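Local coordinates for ABC transporter substrate-binding protein (Streptococcus pneumoniae, PDB 4OHN) that binds histidine and probably hands it to a membrane ABC transporter for amino-acid uptake, at residues 22-27 against 61-66; 78-83 against 208-213. One frame throughout, in Å; residues are numbered along the deposited sequence.

Interaction 1 (22-27 against 61-66). With HIS (histidine), chain B.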
ATOM      1  N   ILE A  22      12.101   6.738  -5.606  1.00  9.76           N
ATOM      2  CA  ILE A  22      10.999   6.212  -4.826  1.00  8.64           C
ATOM      3  C   ILE A  22      10.617   4.827  -5.331  1.00  8.82           C
ATOM      4  O   ILE A  22      10.344   4.640  -6.512  1.00  9.51           O
ATOM      5  CB  ILE A  22       9.794   7.161  -4.870  1.00  9.35           C
ATOM      6  CG1 ILE A  22      10.220   8.563  -4.392  1.00 10.66           C
ATOM      7  CG2 ILE A  22       8.658   6.609  -4.024  1.00  9.98           C
ATOM      8  CD1 ILE A  22       9.058   9.537  -4.237  1.00 10.45           C
ATOM      9  N   GLY A  23      10.597   3.877  -4.411  1.00  8.55           N
ATOM     10  CA  GLY A  23      10.252   2.512  -4.733  1.00  8.21           C
ATOM     11  C   GLY A  23       8.783   2.216  -4.484  1.00  7.95           C
ATOM     12  O   GLY A  23       8.160   2.744  -3.576  1.00  8.96           O
ATOM     13  N   PHE A  24       8.248   1.323  -5.314  1.00  8.13           N
ATOM     14  CA  PHE A  24       6.828   0.973  -5.301  1.00  6.41           C
ATOM     15  C   PHE A  24       6.583  -0.360  -5.975  1.00  7.11           C
ATOM     16  O   PHE A  24       7.303  -0.756  -6.868  1.00  8.51           O
ATOM     17  CB  PHE A  24       5.960   2.085  -5.931  1.00  7.31           C
ATOM     18  CG  PHE A  24       6.104   2.226  -7.433  1.00  7.14           C
ATOM     19  CD1 PHE A  24       7.309   2.596  -8.012  1.00  9.08           C
ATOM     20  CD2 PHE A  24       5.029   1.980  -8.253  1.00  9.00           C
ATOM     21  CE1 PHE A  24       7.423   2.700  -9.397  1.00  9.93           C
ATOM     22  CE2 PHE A  24       5.152   2.075  -9.633  1.00  9.80           C
ATOM     23  CZ  PHE A  24       6.344   2.428 -10.190  1.00  9.09           C
ATOM     24  N   ASP A  25       5.534  -1.034  -5.524  1.00  7.91           N
ATOM     25  CA  ASP A  25       4.968  -2.212  -6.176  1.00  6.99           C
ATOM     26  C   ASP A  25       4.107  -1.671  -7.320  1.00  8.32           C
ATOM     27  O   ASP A  25       3.070  -1.051  -7.076  1.00  8.28           O
ATOM     28  CB  ASP A  25       4.113  -2.958  -5.129  1.00  8.26           C
ATOM     29  CG  ASP A  25       3.221  -4.072  -5.688  1.00  8.46           C
ATOM     30  OD1 ASP A  25       3.132  -4.296  -6.935  1.00  8.67           O
ATOM     31  OD2 ASP A  25       2.548  -4.717  -4.838  1.00  9.43           O
ATOM     32  N   SER A  26       4.531  -1.891  -8.559  1.00  7.83           N
ATOM     33  CA  SER A  26       3.865  -1.291  -9.709  1.00  7.74           C
ATOM     34  C   SER A  26       2.573  -1.977 -10.119  1.00  9.60           C
ATOM     35  O   SER A  26       2.035  -1.673 -11.175  1.00  9.65           O
ATOM     36  CB  SER A  26       4.813  -1.198 -10.895  1.00  9.58           C
ATOM     37  OG  SER A  26       5.143  -2.496 -11.308  1.00 11.85           O
ATOM     38  N   THR A  27       2.052  -2.864  -9.272  1.00  7.72           N
ATOM     39  CA  THR A  27       0.691  -3.354  -9.438  1.00  8.21           C
ATOM     40  C   THR A  27      -0.280  -2.780  -8.417  1.00  8.88           C
ATOM     41  O   THR A  27      -1.464  -3.089  -8.487  1.00  8.79           O
ATOM     42  CB  THR A  27       0.607  -4.887  -9.333  1.00  9.32           C
ATOM     43  OG1 THR A  27       0.872  -5.353  -7.995  1.00 10.15           O
ATOM     44  CG2 THR A  27       1.534  -5.580 -10.286  1.00  8.78           C
ATOM     45  N   TRP A  61      10.995   7.127 -10.348  1.00 10.13           N
ATOM     46  CA  TRP A  61      10.164   6.018  -9.908  1.00  9.93           C
ATOM     47  C   TRP A  61      10.843   4.704 -10.226  1.00 11.39           C
ATOM     48  O   TRP A  61      11.162   4.437 -11.387  1.00 13.52           O
ATOM     49  CB  TRP A  61       8.781   6.078 -10.589  1.00 11.40           C
ATOM     50  CG  TRP A  61       7.965   7.227 -10.089  1.00 10.12           C
ATOM     51  CD1 TRP A  61       7.757   8.432 -10.719  1.00 12.61           C
ATOM     52  CD2 TRP A  61       7.303   7.301  -8.830  1.00 10.55           C
ATOM     53  NE1 TRP A  61       6.982   9.238  -9.918  1.00 13.26           N
ATOM     54  CE2 TRP A  61       6.698   8.575  -8.752  1.00 11.21           C
ATOM     55  CE3 TRP A  61       7.156   6.422  -7.759  1.00 10.18           C
ATOM     56  CZ2 TRP A  61       5.978   8.988  -7.641  1.00 11.83           C
ATOM     57  CZ3 TRP A  61       6.419   6.827  -6.655  1.00  9.77           C
ATOM     58  CH2 TRP A  61       5.838   8.108  -6.612  1.00 10.72           C
ATOM     59  N   GLN A  62      11.037   3.888  -9.196  1.00  9.19           N
ATOM     60  CA  GLN A  62      11.696   2.603  -9.347  1.00  9.04           C
ATOM     61  C   GLN A  62      10.755   1.474  -8.918  1.00  9.31           C
ATOM     62  O   GLN A  62      10.502   1.298  -7.726  1.00  9.79           O
ATOM     63  CB  GLN A  62      12.970   2.557  -8.512  1.00 11.04           C
ATOM     64  CG  GLN A  62      13.730   1.235  -8.646  1.00 13.42           C
ATOM     65  CD  GLN A  62      14.073   0.908 -10.089  1.00 16.31           C
ATOM     66  OE1 GLN A  62      14.843   1.630 -10.747  1.00 18.35           O
ATOM     67  NE2 GLN A  62      13.512  -0.178 -10.598  1.00 16.05           N
ATOM     68  N   PRO A  63      10.205   0.722  -9.882  1.00  8.38           N
ATOM     69  CA  PRO A  63       9.431  -0.436  -9.439  1.00  8.17           C
ATOM     70  C   PRO A  63      10.334  -1.409  -8.694  1.00  8.63           C
ATOM     71  O   PRO A  63      11.469  -1.655  -9.091  1.00 10.37           O
ATOM     72  CB  PRO A  63       8.892  -1.036 -10.746  1.00  9.76           C
ATOM     73  CG  PRO A  63       9.831  -0.567 -11.798  1.00 14.99           C
ATOM     74  CD  PRO A  63      10.343   0.788 -11.343  1.00  9.28           C
ATOM     75  N   ILE A  64       9.820  -1.976  -7.608  1.00  8.80           N
ATOM     76  CA  ILE A  64      10.565  -2.934  -6.799  1.00  9.63           C
ATOM     77  C   ILE A  64       9.753  -4.205  -6.602  1.00  8.90           C
ATOM     78  O   ILE A  64       8.546  -4.262  -6.782  1.00  9.49           O
ATOM     79  CB  ILE A  64      10.936  -2.355  -5.400  1.00  9.62           C
ATOM     80  CG1 ILE A  64       9.675  -2.008  -4.594  1.00  9.13           C
ATOM     81  CG2 ILE A  64      11.860  -1.148  -5.543  1.00 12.38           C
ATOM     82  CD1 ILE A  64       9.951  -1.598  -3.142  1.00 12.65           C
ATOM     83  N   ASP A  65      10.454  -5.242  -6.191  1.00  9.79           N
ATOM     84  CA  ASP A  65       9.847  -6.433  -5.658  1.00  9.89           C
ATOM     85  C   ASP A  65       9.422  -6.083  -4.224  1.00 10.19           C
ATOM     86  O   ASP A  65      10.260  -5.726  -3.395  1.00 10.46           O
ATOM     87  CB  ASP A  65      10.924  -7.530  -5.679  1.00 12.32           C
ATOM     88  CG  ASP A  65      10.498  -8.808  -5.047  1.00 13.30           C
ATOM     89  OD1 ASP A  65       9.446  -8.891  -4.421  1.00 11.91           O
ATOM     90  OD2 ASP A  65      11.266  -9.791  -5.223  1.00 17.04           O
ATOM     91  N   TRP A  66       8.132  -6.143  -3.946  1.00  8.98           N
ATOM     92  CA  TRP A  66       7.604  -5.713  -2.649  1.00  8.48           C
ATOM     93  C   TRP A  66       8.240  -6.517  -1.514  1.00 11.26           C
ATOM     94  O   TRP A  66       8.405  -5.994  -0.414  1.00 11.67           O
ATOM     95  CB  TRP A  66       6.078  -5.776  -2.622  1.00  9.59           C
ATOM     96  CG  TRP A  66       5.440  -5.026  -1.500  1.00  9.31           C
ATOM     97  CD1 TRP A  66       4.687  -5.545  -0.486  1.00 10.68           C
ATOM     98  CD2 TRP A  66       5.470  -3.604  -1.297  1.00  8.65           C
ATOM     99  NE1 TRP A  66       4.265  -4.534   0.354  1.00  9.43           N
ATOM    100  CE2 TRP A  66       4.715  -3.333  -0.141  1.00  8.15           C
ATOM    101  CE3 TRP A  66       6.055  -2.543  -1.982  1.00  8.04           C
ATOM    102  CZ2 TRP A  66       4.546  -2.053   0.351  1.00  7.67           C
ATOM    103  CZ3 TRP A  66       5.885  -1.253  -1.497  1.00  9.17           C
ATOM    104  CH2 TRP A  66       5.131  -1.009  -0.345  1.00  8.28           C
TER
HETATM  105  N   HIS B 301      -0.490  -1.837   2.468  1.00  8.28           N
HETATM  106  CA  HIS B 301       0.255  -3.110   2.310  1.00  7.98           C
HETATM  107  C   HIS B 301       1.692  -2.951   2.753  1.00  8.26           C
HETATM  108  O   HIS B 301       2.094  -1.827   3.131  1.00  8.50           O
HETATM  109  CB  HIS B 301       0.122  -3.701   0.886  1.00  7.45           C
HETATM  110  CG  HIS B 301       0.949  -3.072  -0.197  1.00  7.25           C
HETATM  111  ND1 HIS B 301       1.496  -3.840  -1.212  1.00  6.84           N
HETATM  112  CD2 HIS B 301       1.249  -1.785  -0.503  1.00  7.55           C
HETATM  113  CE1 HIS B 301       2.118  -3.055  -2.070  1.00  6.96           C
HETATM  114  NE2 HIS B 301       1.979  -1.801  -1.667  1.00  7.10           N
HETATM  115  OXT HIS B 301       2.411  -3.973   2.734  1.00  8.77           O
HETATM  116  O   HOH W   1       6.829  -3.626  -8.850  1.00 11.26           O
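Gln62 N donates to Ile22 O at 2.9 Å, and Phe24 O takes Ile64 N; between them Phe24 N gives Gln62 O a weak, bent bond. This ladder joins two parallel strands which, with helix 43-53 between them in sequence, form a beta-alpha-beta unit of the solute-binding fold. Where they diverge, a water bridges, accepting from Ser26 N and donating to Ile64 O. On the face carrying Ile22, Phe24 and Trp61, the indole turns its edge to the Phe24 ring, an edge-to-face pair with planes at 82°, while Ile22 CG2 meets Trp61 CZ3 at 3.5 Å.

The ligand pocket lies at the C-terminal ends of the strands. Asp25 OD1 receives Thr27 OG1 (2.7 Å) and Thr27 N (2.9 Å) from the same face of its carboxylate, the latter bond closing an Asx turn; OD2 is held by Gln130. With CG anti to its backbone N (chi1 -164°), Trp66 lays one indole face over the imidazole of the bound histidine. Trp66 NE1 donates to OXT of the bound histidine at 3.1 Å. Both Asp25 oxygens thus have donors, and Trp66 meets the ligand's ring with its face and the ligand's carboxylate with NE1, consistent with recognition of both by one residue.

Interaction 2 (78-83 against 208-213). With HIS (histidine), chain B.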
ATOM      1  N   ILE A  78      16.797   2.656  -3.343  1.00 11.22           N
ATOM      2  CA  ILE A  78      15.683   3.617  -3.319  1.00 10.44           C
ATOM      3  C   ILE A  78      15.861   4.502  -2.083  1.00 10.61           C
ATOM      4  O   ILE A  78      16.587   4.122  -1.157  1.00 11.68           O
ATOM      5  CB  ILE A  78      14.298   2.916  -3.288  1.00  9.94           C
ATOM      6  CG1 ILE A  78      14.110   2.122  -1.995  1.00  9.96           C
ATOM      7  CG2 ILE A  78      14.148   2.033  -4.544  1.00 10.62           C
ATOM      8  CD1 ILE A  78      12.774   1.408  -1.879  1.00 10.06           C
ATOM      9  N   ASP A  79      15.201   5.665  -2.072  1.00  9.54           N
ATOM     10  CA  ASP A  79      15.290   6.611  -0.951  1.00  9.19           C
ATOM     11  C   ASP A  79      14.002   6.667  -0.121  1.00 10.10           C
ATOM     12  O   ASP A  79      14.036   7.134   1.022  1.00 11.02           O
ATOM     13  CB  ASP A  79      15.618   8.012  -1.490  1.00 10.07           C
ATOM     14  CG  ASP A  79      16.872   8.010  -2.315  1.00 11.62           C
ATOM     15  OD1 ASP A  79      17.874   7.439  -1.809  1.00 14.51           O
ATOM     16  OD2 ASP A  79      16.891   8.585  -3.430  1.00 13.00           O
ATOM     17  N   LEU A  80      12.881   6.215  -0.693  1.00  8.33           N
ATOM     18  CA  LEU A  80      11.593   6.188  -0.022  1.00  7.99           C
ATOM     19  C   LEU A  80      10.809   5.009  -0.503  1.00  8.01           C
ATOM     20  O   LEU A  80      10.984   4.559  -1.636  1.00  8.94           O
ATOM     21  CB  LEU A  80      10.783   7.436  -0.357  1.00  8.24           C
ATOM     22  CG  LEU A  80      11.315   8.780   0.142  1.00  8.90           C
ATOM     23  CD1 LEU A  80      10.495   9.888  -0.448  1.00  9.83           C
ATOM     24  CD2 LEU A  80      11.266   8.844   1.662  1.00 10.95           C
ATOM     25  N   ILE A  81       9.967   4.492   0.372  1.00  7.90           N
ATOM     26  CA  ILE A  81       8.914   3.547   0.014  1.00  7.46           C
ATOM     27  C   ILE A  81       7.597   4.333   0.076  1.00  8.57           C
ATOM     28  O   ILE A  81       7.216   4.841   1.132  1.00  8.68           O
ATOM     29  CB  ILE A  81       8.857   2.342   0.960  1.00  8.31           C
ATOM     30  CG1 ILE A  81      10.204   1.604   1.005  1.00  9.49           C
ATOM     31  CG2 ILE A  81       7.717   1.403   0.562  1.00  8.74           C
ATOM     32  CD1 ILE A  81      10.312   0.576   2.112  1.00 10.75           C
ATOM     33  N   TRP A  82       6.910   4.441  -1.052  1.00  7.67           N
ATOM     34  CA  TRP A  82       5.710   5.293  -1.132  1.00  7.19           C
ATOM     35  C   TRP A  82       4.771   4.625  -2.121  1.00  6.73           C
ATOM     36  O   TRP A  82       4.967   4.732  -3.343  1.00  8.51           O
ATOM     37  CB  TRP A  82       6.092   6.717  -1.583  1.00  8.43           C
ATOM     38  CG  TRP A  82       5.022   7.749  -1.371  1.00  8.20           C
ATOM     39  CD1 TRP A  82       3.676   7.540  -1.310  1.00  8.45           C
ATOM     40  CD2 TRP A  82       5.224   9.151  -1.230  1.00  8.23           C
ATOM     41  NE1 TRP A  82       3.027   8.744  -1.106  1.00  7.61           N
ATOM     42  CE2 TRP A  82       3.968   9.743  -1.070  1.00  8.50           C
ATOM     43  CE3 TRP A  82       6.367   9.967  -1.186  1.00  9.07           C
ATOM     44  CZ2 TRP A  82       3.821  11.106  -0.855  1.00  9.44           C
ATOM     45  CZ3 TRP A  82       6.207  11.329  -0.977  1.00  9.89           C
ATOM     46  CH2 TRP A  82       4.953  11.871  -0.815  1.00 10.53           C
ATOM     47  N   ASN A  83       3.794   3.891  -1.592  1.00  7.18           N
ATOM     48  CA  ASN A  83       2.944   3.000  -2.386  1.00  6.97           C
ATOM     49  C   ASN A  83       1.930   2.332  -1.485  1.00  7.40           C
ATOM     50  O   ASN A  83       1.933   1.118  -1.297  1.00  7.92           O
ATOM     51  CB  ASN A  83       3.828   1.929  -3.052  1.00  7.37           C
ATOM     52  CG  ASN A  83       3.093   1.013  -4.006  1.00  6.64           C
ATOM     53  OD1 ASN A  83       3.105  -0.208  -3.812  1.00  7.86           O
ATOM     54  ND2 ASN A  83       2.504   1.566  -5.058  1.00  8.26           N
ATOM     55  N   PHE A 208      -1.669   4.753   5.836  1.00 11.40           N
ATOM     56  CA  PHE A 208      -0.565   4.825   4.902  1.00  8.98           C
ATOM     57  C   PHE A 208       0.321   6.013   5.235  1.00  9.05           C
ATOM     58  O   PHE A 208      -0.154   7.097   5.598  1.00 10.96           O
ATOM     59  CB  PHE A 208      -1.080   5.040   3.477  1.00  9.27           C
ATOM     60  CG  PHE A 208      -1.865   3.884   2.882  1.00  9.91           C
ATOM     61  CD1 PHE A 208      -1.680   2.574   3.273  1.00  9.26           C
ATOM     62  CD2 PHE A 208      -2.757   4.134   1.841  1.00 10.02           C
ATOM     63  CE1 PHE A 208      -2.390   1.547   2.673  1.00  9.03           C
ATOM     64  CE2 PHE A 208      -3.458   3.108   1.248  1.00 10.76           C
ATOM     65  CZ  PHE A 208      -3.277   1.819   1.660  1.00 10.32           C
ATOM     66  N   ALA A 209       1.624   5.822   5.103  1.00  8.84           N
ATOM     67  CA  ALA A 209       2.593   6.890   5.278  1.00  9.28           C
ATOM     68  C   ALA A 209       3.766   6.600   4.340  1.00  8.64           C
ATOM     69  O   ALA A 209       3.801   5.593   3.623  1.00  9.24           O
ATOM     70  CB  ALA A 209       3.053   6.976   6.740  1.00 10.85           C
ATOM     71  N   VAL A 210       4.747   7.498   4.339  1.00  9.12           N
ATOM     72  CA  VAL A 210       5.921   7.375   3.496  1.00  8.74           C
ATOM     73  C   VAL A 210       7.086   6.894   4.333  1.00  9.11           C
ATOM     74  O   VAL A 210       7.363   7.468   5.386  1.00 10.59           O
ATOM     75  CB  VAL A 210       6.264   8.726   2.841  1.00  9.17           C
ATOM     76  CG1 VAL A 210       7.413   8.553   1.854  1.00  9.01           C
ATOM     77  CG2 VAL A 210       5.041   9.307   2.136  1.00 10.49           C
ATOM     78  N   GLY A 211       7.755   5.842   3.876  1.00  9.35           N
ATOM     79  CA  GLY A 211       8.885   5.287   4.600  1.00 10.27           C
ATOM     80  C   GLY A 211      10.227   5.760   4.097  1.00  9.79           C
ATOM     81  O   GLY A 211      10.443   5.810   2.886  1.00  9.64           O
ATOM     82  N   SER A 212      11.128   6.062   5.037  1.00 10.43           N
ATOM     83  CA  SER A 212      12.500   6.456   4.744  1.00 10.99           C
ATOM     84  C   SER A 212      13.463   5.717   5.639  1.00 12.75           C
ATOM     85  O   SER A 212      13.084   5.112   6.631  1.00 12.43           O
ATOM     86  CB  SER A 212      12.717   7.971   4.958  1.00 13.52           C
ATOM     87  OG  SER A 212      12.867   8.289   6.332  1.00 14.39           O
ATOM     88  N   ARG A 213      14.735   5.770   5.277  1.00 11.75           N
ATOM     89  CA  ARG A 213      15.783   5.340   6.203  1.00 12.24           C
ATOM     90  C   ARG A 213      15.672   6.163   7.487  1.00 13.68           C
ATOM     91  O   ARG A 213      15.366   7.356   7.447  1.00 12.79           O
ATOM     92  CB  ARG A 213      17.157   5.525   5.569  1.00 12.26           C
ATOM     93  CG  ARG A 213      17.479   4.493   4.502  1.00 13.19           C
ATOM     94  CD  ARG A 213      18.836   4.712   3.847  1.00 12.61           C
ATOM     95  NE  ARG A 213      18.879   5.896   3.017  1.00 14.86           N
ATOM     96  CZ  ARG A 213      18.513   5.952   1.742  1.00 14.34           C
ATOM     97  NH1 ARG A 213      18.098   4.870   1.116  1.00 13.99           N
ATOM     98  NH2 ARG A 213      18.564   7.099   1.095  1.00 14.70           N
TER
HETATM   99  N   HIS B 301      -0.490  -1.837   2.468  1.00  8.28           N
HETATM  100  CA  HIS B 301       0.255  -3.110   2.310  1.00  7.98           C
HETATM  101  C   HIS B 301       1.692  -2.951   2.753  1.00  8.26           C
HETATM  102  O   HIS B 301       2.094  -1.827   3.131  1.00  8.50           O
HETATM  103  CB  HIS B 301       0.122  -3.701   0.886  1.00  7.45           C
HETATM  104  CG  HIS B 301       0.949  -3.072  -0.197  1.00  7.25           C
HETATM  105  ND1 HIS B 301       1.496  -3.840  -1.212  1.00  6.84           N
HETATM  106  CD2 HIS B 301       1.249  -1.785  -0.503  1.00  7.55           C
HETATM  107  CE1 HIS B 301       2.118  -3.055  -2.070  1.00  6.96           C
HETATM  108  NE2 HIS B 301       1.979  -1.801  -1.667  1.00  7.10           N
HETATM  109  OXT HIS B 301       2.411  -3.973   2.734  1.00  8.77           O
HETATM  110  O   HOH W   2      15.730   7.334   3.123  1.00 14.34           O
HETATM  111  O   HOH W   3       2.834   5.020   1.041  1.00  9.54           O
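Val210 lays its CG2 methyl on the six-membered ring of Trp82, 14° off the ring normal, a CH-pi contact over the face. The other methyl, CG1, anti to the backbone N (chi1 -174°), reaches Trp82 CE3. Val210 CG1 also approaches Leu80 CD2 at 3.9 Å, so CG1 spans indole and leucine while CG2 sits on the ring. CD2 of Leu80 also touches Ser212 CB.

Beneath these side chains the backbones run antiparallel. Ile81 and Gly211 form a hydrogen-bonded pair, Ile81 N giving to Gly211 O and Gly211 N to Ile81 O at 3.0 Å. Past this pair in both directions, single waters join the strands: one accepts from Arg213 N and donates to Asp79 O, the other accepts from Asn83 N and donates to Ala209 O.

At the end away from the ligand, Arg213 works through the edge of its guanidinium. Arg213 NH2 donates to Asp79 OD1 at 3.0 Å, a salt bridge. It meets the carboxylate on its anti side, with the two planes 88° apart. Arg213 NH1 reaches Ile78 O at 2.8 Å. A bend at chi3 helps turn the group back to this corner, where Thr21 N occupies Asp79 OD2. At the opposite end Asn83 OD1 accepts from NE2 of the bound histidine at 2.9 Å, and Phe208 CE1 lies near the amino nitrogen of the ligand.

In the lobe sheet of this family 3 solute-binding protein, strand 80-81 is flanked by strand 19-24, parallel to it, and strand 206-212, antiparallel, with Asn83 and Phe208 at the pocket end. Helix 217-232 packs on Leu80 and Ser212, and through Phe227 on Trp82; helix 43-53 meets Leu80 and Trp82 through Phe52, so that both helices border this apolar layer.

From the N terminus, strand 19-24 comes first, and interaction 1 closes a 33-residue connection containing helix 43-53 when strand 58-63 pairs parallel to it. Interaction 2 opens only afterwards and spans 124 residues, including strands 127-130, 155-158 and 175-179, before strand 206-212 returns; the two are therefore in series, neither nested nor crossed. In space they adjoin within one sheet, their centres about 10 Å apart. Gly23 N lies 2.9 Å from Leu80 O, a probable hydrogen bond, and Ile22 packs on Trp82. The shared strand order is 58-63, 19-24, 80-81, 206-212. Where the strands end, both contacts supply residues to the histidine pocket.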